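Local coordinates for protein glycoside Hydrolase Family 43_12 (Metagenome, PDB 7JVH) that probably hydrolyses xylose- or arabinose-containing glycosides, joining a family 43 catalytic domain to a C-terminal concanavalin A-like domain, at residues A[406-411]-A[416-421]; A[386-391]-A[395-400]; A[218-223]-A[272-277]. One frame throughout, in Å; residues are numbered along the deposited sequence.

Contact 1: residues A[406-411]-A[416-421]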
# COMPACT_ATOMS: atom_id res chain seq x y z
N ASN A 406 -17.11 -0.11 13.22
CA ASN A 406 -18.53 -0.16 12.88
C ASN A 406 -19.13 -1.57 12.78
O ASN A 406 -20.35 -1.70 12.65
CB ASN A 406 -18.80 0.56 11.54
CG ASN A 406 -18.61 2.05 11.63
OD1 ASN A 406 -18.53 2.63 12.71
ND2 ASN A 406 -18.54 2.69 10.48
N PHE A 407 -18.28 -2.61 12.80
CA PHE A 407 -18.74 -3.99 12.68
C PHE A 407 -17.93 -5.09 13.37
O PHE A 407 -18.23 -6.26 13.17
CB PHE A 407 -18.89 -4.35 11.19
CG PHE A 407 -17.61 -4.33 10.41
CD1 PHE A 407 -16.84 -5.47 10.28
CD2 PHE A 407 -17.20 -3.17 9.77
CE1 PHE A 407 -15.66 -5.44 9.54
CE2 PHE A 407 -16.03 -3.14 9.03
CZ PHE A 407 -15.25 -4.27 8.92
N ILE A 408 -16.92 -4.71 14.17
CA ILE A 408 -16.09 -5.66 14.91
C ILE A 408 -16.11 -5.35 16.40
O ILE A 408 -16.09 -4.19 16.80
CB ILE A 408 -14.63 -5.69 14.36
CG1 ILE A 408 -14.45 -6.88 13.42
CG2 ILE A 408 -13.60 -5.80 15.48
CD1 ILE A 408 -13.50 -6.65 12.27
N LYS A 409 -16.17 -6.41 17.21
CA LYS A 409 -15.94 -6.35 18.65
C LYS A 409 -15.16 -7.58 19.05
O LYS A 409 -15.29 -8.63 18.44
CB LYS A 409 -17.26 -6.30 19.42
CG LYS A 409 -17.99 -4.97 19.28
CD LYS A 409 -19.38 -5.06 19.92
CE LYS A 409 -19.81 -3.76 20.58
NZ LYS A 409 -20.90 -4.01 21.57
N ILE A 410 -14.33 -7.44 20.08
CA ILE A 410 -13.52 -8.55 20.59
C ILE A 410 -14.33 -9.27 21.66
O ILE A 410 -14.86 -8.64 22.57
CB ILE A 410 -12.16 -8.08 21.15
CG1 ILE A 410 -11.25 -7.56 20.03
CG2 ILE A 410 -11.47 -9.19 21.93
CD1 ILE A 410 -10.83 -8.57 18.98
N ALA A 411 -14.44 -10.59 21.51
CA ALA A 411 -15.22 -11.42 22.44
C ALA A 411 -14.52 -11.47 23.80
O ALA A 411 -13.31 -11.23 23.89
CB ALA A 411 -15.42 -12.82 21.89
N LEU A 416 -12.75 -12.41 16.59
CA LEU A 416 -13.43 -11.35 15.85
C LEU A 416 -14.92 -11.62 15.72
O LEU A 416 -15.35 -12.32 14.80
CB LEU A 416 -12.84 -11.18 14.44
CG LEU A 416 -11.57 -10.38 14.26
CD1 LEU A 416 -11.25 -10.21 12.79
CD2 LEU A 416 -11.69 -9.03 14.93
N GLN A 417 -15.69 -11.05 16.65
CA GLN A 417 -17.15 -10.97 16.57
C GLN A 417 -17.49 -9.87 15.57
O GLN A 417 -17.27 -8.70 15.88
CB GLN A 417 -17.73 -10.60 17.92
CG GLN A 417 -18.22 -11.76 18.76
CD GLN A 417 -18.84 -11.27 20.05
OE1 GLN A 417 -19.61 -10.30 20.07
NE2 GLN A 417 -18.53 -11.96 21.16
N MSE A 418 -18.01 -10.22 14.39
CA MSE A 418 -18.34 -9.18 13.43
C MSE A 418 -19.78 -9.32 12.94
O MSE A 418 -20.27 -10.42 12.67
CB MSE A 418 -17.27 -9.09 12.34
CG MSE A 418 -17.26 -10.14 11.25
SE MSE A 418 -15.84 -9.69 9.91
CE MSE A 418 -14.16 -10.29 10.71
N THR A 419 -20.45 -8.16 12.90
CA THR A 419 -21.86 -8.03 12.56
C THR A 419 -21.95 -7.51 11.12
O THR A 419 -21.14 -6.71 10.70
CB THR A 419 -22.52 -7.03 13.52
OG1 THR A 419 -22.24 -7.41 14.87
CG2 THR A 419 -24.03 -6.97 13.32
N ALA A 420 -22.93 -8.02 10.37
CA ALA A 420 -23.06 -7.70 8.95
C ALA A 420 -23.62 -6.31 8.74
O ALA A 420 -24.67 -5.98 9.27
CB ALA A 420 -23.93 -8.73 8.24
N LEU A 421 -22.89 -5.48 7.99
CA LEU A 421 -23.40 -4.22 7.46
C LEU A 421 -24.35 -4.54 6.30
O LEU A 421 -24.46 -5.69 5.86
CB LEU A 421 -22.25 -3.34 6.96
CG LEU A 421 -21.25 -2.83 8.00
CD1 LEU A 421 -20.11 -2.07 7.32
CD2 LEU A 421 -21.93 -1.96 9.04

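Contact 2: residues A[386-391]-A[395-400]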
# COMPACT_ATOMS: atom_id res chain seq x y z
N GLU A 386 -3.05 -15.14 13.97
CA GLU A 386 -3.65 -14.14 14.80
C GLU A 386 -4.90 -14.77 15.39
O GLU A 386 -5.73 -15.33 14.65
CB GLU A 386 -4.05 -12.93 13.96
CG GLU A 386 -4.76 -11.84 14.72
CD GLU A 386 -3.95 -11.34 15.91
OE1 GLU A 386 -2.94 -10.65 15.66
OE2 GLU A 386 -4.35 -11.62 17.07
N ASP A 387 -5.04 -14.66 16.72
CA ASP A 387 -6.20 -15.18 17.45
C ASP A 387 -7.17 -14.11 17.93
O ASP A 387 -8.19 -14.43 18.49
CB ASP A 387 -5.69 -16.03 18.63
CG ASP A 387 -5.04 -17.33 18.16
OD1 ASP A 387 -5.41 -17.83 17.07
OD2 ASP A 387 -4.16 -17.85 18.89
N PHE A 388 -6.83 -12.84 17.70
CA PHE A 388 -7.65 -11.68 18.07
C PHE A 388 -8.14 -11.72 19.52
O PHE A 388 -9.30 -11.43 19.81
CB PHE A 388 -8.82 -11.51 17.10
CG PHE A 388 -8.41 -11.34 15.66
CD1 PHE A 388 -7.85 -10.15 15.23
CD2 PHE A 388 -8.54 -12.38 14.76
CE1 PHE A 388 -7.46 -9.99 13.91
CE2 PHE A 388 -8.14 -12.25 13.45
CZ PHE A 388 -7.60 -11.04 13.01
N LYS A 389 -7.23 -12.09 20.43
CA LYS A 389 -7.48 -12.11 21.87
C LYS A 389 -7.22 -10.76 22.57
O LYS A 389 -7.09 -10.71 23.79
CB LYS A 389 -6.61 -13.19 22.51
CG LYS A 389 -6.83 -14.58 21.93
CD LYS A 389 -6.27 -15.70 22.81
CE LYS A 389 -6.82 -17.05 22.37
NZ LYS A 389 -6.03 -18.20 22.87
N SER A 390 -7.17 -9.68 21.79
CA SER A 390 -6.80 -8.36 22.28
C SER A 390 -7.49 -7.26 21.48
O SER A 390 -7.47 -7.27 20.25
CB SER A 390 -5.29 -8.18 22.20
OG SER A 390 -4.93 -6.84 22.43
N GLU A 391 -8.08 -6.30 22.22
CA GLU A 391 -8.86 -5.21 21.63
C GLU A 391 -8.03 -4.30 20.76
O GLU A 391 -8.56 -3.65 19.87
CB GLU A 391 -9.59 -4.42 22.73
CG GLU A 391 -11.08 -4.27 22.49
CD GLU A 391 -11.86 -3.95 23.75
OE1 GLU A 391 -11.37 -3.13 24.57
OE2 GLU A 391 -12.95 -4.52 23.90
N TYR A 395 -2.01 -3.57 13.52
CA TYR A 395 -2.14 -2.49 12.53
C TYR A 395 -2.05 -2.91 11.06
O TYR A 395 -2.11 -2.04 10.18
CB TYR A 395 -1.09 -1.41 12.75
CG TYR A 395 -1.12 -0.69 14.07
CD1 TYR A 395 -2.25 0.00 14.48
CD2 TYR A 395 0.01 -0.64 14.90
CE1 TYR A 395 -2.27 0.69 15.69
CE2 TYR A 395 -0.00 0.04 16.09
CZ TYR A 395 -1.14 0.70 16.49
OH TYR A 395 -1.15 1.36 17.68
N ARG A 396 -1.86 -4.20 10.80
CA ARG A 396 -1.85 -4.76 9.43
C ARG A 396 -3.24 -5.00 8.88
O ARG A 396 -3.40 -5.17 7.67
CB ARG A 396 -1.11 -6.09 9.38
CG ARG A 396 0.38 -5.97 9.15
CD ARG A 396 1.05 -7.31 9.37
NE ARG A 396 0.93 -7.74 10.76
CZ ARG A 396 1.67 -8.69 11.32
NH1 ARG A 396 2.53 -9.38 10.59
NH2 ARG A 396 1.48 -9.00 12.59
N TRP A 397 -4.23 -5.06 9.77
CA TRP A 397 -5.60 -5.34 9.42
C TRP A 397 -6.33 -4.07 9.00
O TRP A 397 -6.36 -3.10 9.74
CB TRP A 397 -6.30 -6.00 10.60
CG TRP A 397 -5.75 -7.35 10.84
CD1 TRP A 397 -4.85 -7.70 11.80
CD2 TRP A 397 -6.02 -8.54 10.09
NE1 TRP A 397 -4.55 -9.04 11.70
CE2 TRP A 397 -5.26 -9.57 10.65
CE3 TRP A 397 -6.83 -8.82 8.98
CZ2 TRP A 397 -5.28 -10.87 10.16
CZ3 TRP A 397 -6.86 -10.12 8.49
CH2 TRP A 397 -6.10 -11.13 9.09
N VAL A 398 -6.89 -4.10 7.79
CA VAL A 398 -7.62 -2.98 7.21
C VAL A 398 -9.03 -3.40 6.82
O VAL A 398 -9.31 -4.59 6.63
CB VAL A 398 -6.90 -2.44 5.96
CG1 VAL A 398 -5.55 -1.83 6.34
CG2 VAL A 398 -6.73 -3.52 4.89
N ALA A 399 -9.92 -2.40 6.72
CA ALA A 399 -11.27 -2.57 6.20
C ALA A 399 -11.34 -1.75 4.91
O ALA A 399 -10.54 -0.85 4.70
CB ALA A 399 -12.28 -2.08 7.21
N MSE A 400 -12.30 -2.10 4.04
CA MSE A 400 -12.54 -1.36 2.81
C MSE A 400 -13.60 -0.30 3.06
O MSE A 400 -14.69 -0.62 3.53
CB MSE A 400 -12.99 -2.31 1.69
CG MSE A 400 -11.91 -3.27 1.22
SE MSE A 400 -10.40 -2.32 0.41
CE MSE A 400 -11.22 -1.00 -0.82

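Contact 3: residues A[218-223]-A[272-277]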
# COMPACT_ATOMS: atom_id res chain seq x y z
N PRO A 218 -0.42 32.54 -2.58
CA PRO A 218 -0.81 32.88 -3.95
C PRO A 218 0.18 33.81 -4.65
O PRO A 218 0.70 34.72 -4.03
CB PRO A 218 -2.16 33.58 -3.75
CG PRO A 218 -2.68 33.02 -2.46
CD PRO A 218 -1.48 32.83 -1.60
N GLY A 219 0.45 33.53 -5.93
CA GLY A 219 1.41 34.28 -6.74
C GLY A 219 2.85 33.80 -6.68
O GLY A 219 3.69 34.33 -7.39
N THR A 220 3.14 32.79 -5.86
CA THR A 220 4.50 32.28 -5.68
C THR A 220 4.76 31.02 -6.50
O THR A 220 5.87 30.48 -6.45
CB THR A 220 4.83 32.00 -4.20
OG1 THR A 220 4.02 30.91 -3.71
CG2 THR A 220 4.60 33.25 -3.34
N ASP A 221 3.75 30.56 -7.24
CA ASP A 221 3.85 29.35 -8.04
C ASP A 221 4.72 29.55 -9.26
O ASP A 221 4.69 30.60 -9.88
CB ASP A 221 2.47 28.82 -8.46
CG ASP A 221 1.65 29.84 -9.26
OD1 ASP A 221 1.55 31.01 -8.84
OD2 ASP A 221 1.09 29.48 -10.30
N LYS A 222 5.52 28.53 -9.59
CA LYS A 222 6.37 28.52 -10.77
C LYS A 222 6.58 27.09 -11.22
O LYS A 222 6.81 26.19 -10.40
CB LYS A 222 7.73 29.13 -10.45
CG LYS A 222 8.61 29.34 -11.67
CD LYS A 222 10.08 29.40 -11.34
CE LYS A 222 10.88 29.64 -12.62
NZ LYS A 222 12.35 29.46 -12.38
N VAL A 223 6.51 26.87 -12.54
CA VAL A 223 6.85 25.58 -13.13
C VAL A 223 8.37 25.48 -13.19
O VAL A 223 9.02 26.28 -13.85
CB VAL A 223 6.25 25.39 -14.54
CG1 VAL A 223 6.70 24.06 -15.11
CG2 VAL A 223 4.73 25.48 -14.51
N ASN A 272 19.38 27.76 -6.71
CA ASN A 272 18.33 28.53 -6.04
C ASN A 272 17.02 27.73 -6.01
O ASN A 272 16.74 26.94 -6.92
CB ASN A 272 18.18 29.88 -6.77
CG ASN A 272 16.85 30.57 -6.52
OD1 ASN A 272 15.88 30.32 -7.23
ND2 ASN A 272 16.82 31.51 -5.58
N ILE A 273 16.22 27.93 -4.95
CA ILE A 273 15.01 27.13 -4.75
C ILE A 273 14.07 27.16 -5.96
O ILE A 273 13.47 26.14 -6.31
CB ILE A 273 14.24 27.55 -3.47
CG1 ILE A 273 13.05 26.60 -3.20
CG2 ILE A 273 13.72 28.98 -3.58
CD1 ILE A 273 13.46 25.15 -3.06
N TYR A 274 13.94 28.34 -6.58
CA TYR A 274 13.15 28.55 -7.81
C TYR A 274 14.04 28.39 -9.04
O TYR A 274 13.54 28.34 -10.17
CB TYR A 274 12.57 29.97 -7.84
CG TYR A 274 11.41 30.22 -6.91
CD1 TYR A 274 10.15 29.71 -7.21
CD2 TYR A 274 11.55 30.99 -5.76
CE1 TYR A 274 9.06 29.95 -6.38
CE2 TYR A 274 10.48 31.23 -4.92
CZ TYR A 274 9.23 30.71 -5.23
OH TYR A 274 8.15 30.94 -4.40
N GLY A 275 15.36 28.34 -8.81
CA GLY A 275 16.38 28.61 -9.81
C GLY A 275 16.19 27.56 -10.89
O GLY A 275 15.50 26.57 -10.65
N PRO A 276 16.78 27.74 -12.09
CA PRO A 276 16.60 26.76 -13.16
C PRO A 276 17.13 25.40 -12.68
O PRO A 276 18.23 25.34 -12.15
CB PRO A 276 17.42 27.33 -14.33
CG PRO A 276 18.29 28.39 -13.74
CD PRO A 276 17.66 28.86 -12.46
N TYR A 277 16.30 24.36 -12.79
CA TYR A 277 16.68 23.01 -12.42
C TYR A 277 17.12 22.29 -13.68
O TYR A 277 16.33 22.16 -14.60
CB TYR A 277 15.50 22.28 -11.77
CG TYR A 277 15.26 22.69 -10.34
CD1 TYR A 277 15.89 22.03 -9.28
CD2 TYR A 277 14.41 23.73 -10.04
CE1 TYR A 277 15.67 22.40 -7.97
CE2 TYR A 277 14.18 24.11 -8.73
CZ TYR A 277 14.81 23.46 -7.70
OH TYR A 277 14.59 23.85 -6.40

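Contact 1: residues A[406-411]-A[416-421]
Phe407 and Ile408 meet Met418, a selenomethionine, where strands 408-410 and 416-418 run antiparallel at 144°. The Met418 side chain can be followed outward. Its CB lies 3.1 Å from Phe407 O, beside the Thr419 N to Phe407 O hydrogen bond, and 3.7 Å from Ile408 CG1. CG is held between the backbone N and the carbonyl carbon (chi1 76°), which sends the chain out alongside Phe407 and Ile408. SE comes to the edge of the Phe407 ring, a Met-aromatic contact made at the rim rather than over a face. The bend at the last torsion then carries Met418 CE back to Ile408 CD1 at 4.0 Å.

On the same face, Leu416 CD2 nestles against Ile408 CG2 at 3.8 Å and against Ile410 CD1 further along. The other face carries Gln417, whose chain, extended beyond CG, brings NE2 to Ala411 CB. Between the strands, Lys409 N donates to Gln417 O over 2.9 Å, while the return bond from Gln417 N is weak. Leu416 and Met418 also rest on Met563 of the facing sheet, and strand 28-37 flanks 416-418 on its far side: a β-hairpin at the margin of a concanavalin A-like β-sandwich.

Contact 2: residues A[386-391]-A[395-400]
Glu386 and Trp397 mark the nearest backbone approach, yet their CA atoms stand 10.5 Å apart, so side chains alone bridge the two segments. Phe388, whose backbone takes the left-handed conformation, sends its ring across to Trp397. The ring's CZ end is the part that touches: it lies over one face of the indole, offset toward the rim, with Phe388 CZ 3.6 Å from Trp397 CE2 and CE1 3.8 Å from Trp397 NE1. With the planes at 62° and the Phe388 edge aimed at the five-membered ring, the pair is an edge-to-face stack.

Glu386 meets the same phenyl ring over a face rather than at its edge. Its CG, anti to the backbone N (chi1 177°), sits over the centre of one Phe388 face, 3.3 Å above the plane, and also approaches Trp397 NE1 at 4.1 Å. The chain then bends, and OE2 uses its anti lone pair to accept the Phe388 backbone N-H at 2.8 Å. One residue thus covers one face of the ring and grips the main chain that carries it. Tyr384 OH hydrogen-bonds both to Glu386 OE1 and to Trp397 NE1, giving the buried indole N-H its partner. Phe33 and His436 add further edge-to-face contacts to Trp397, and Met563 touches both rings; this is an aromatic cluster of T-shaped pairs in the hydrophobic core between the sheets of a β-sandwich.

Contact 3: residues A[218-223]-A[272-277]
Neighbouring blades of the five-bladed β-propeller characteristic of family 43 meet here, where Tyr274 reaches across to Thr220 and Lys222. Strand 215-226 is the outermost strand of one four-stranded blade; loop 272-277 links the last two strands, 265-270 and 278-279, of the next. The tyrosine side chain links the two. With CG anti to the carbonyl carbon (chi1 -74°), Tyr274 carries its hydroxyl over to Thr220 O, donating across 3.1 Å in the carbonyl plane, on a lone pair. The same oxygen sits at the ring's edge, 3.2 Å from Tyr274 CE1.

A second bond runs the opposite way across the seam. The Lys222 chain is extended throughout, passing its CB and CD by Tyr274 CD1 at 4.1 Å each, and NZ donates to Tyr274 O at 2.7 Å, tilted 26° from the carbonyl plane. The two side chains cross obliquely, each ending on a backbone carbonyl of the other segment. Tyr274 occupies the third position of a type I β-turn closed by Gly275 N to Asn272 O, and Asn272 OD1 adds a weak bond to Tyr274 N. Were a leucine to replace Tyr274, Thr220 O would probably lose its hydroxyl partner and a gap would be likely to open beside the Lys222 chain. Within the same loop, Tyr277 OH donates to Ile273 O at 2.6 Å from above the carbonyl plane. Ile206 and Glu208, on the strand next to 215-226, also touch Tyr274.

How the contacts relate
Contacts 1 and 2 are neighbours in one β-sandwich, their centres 11 Å apart and contact 2 coming first along the chain. They share a core: Leu416 CG packs 3.6 Å from Phe388 CG, and Ile410 CD1 lies 3.4 Å from Phe388 O, so the hairpin leans directly on the loop that bears the aromatic pair. Contact 3 belongs to the propeller, on the opposite side of the chain's centre; its centre is 51 Å from that of contact 1 and 45 Å from that of contact 2, with nearest atoms about 37 and 34 Å away. In family 43 the active site typically lies on the propeller's central axis, whereas contact 3 joins two blades at the surface.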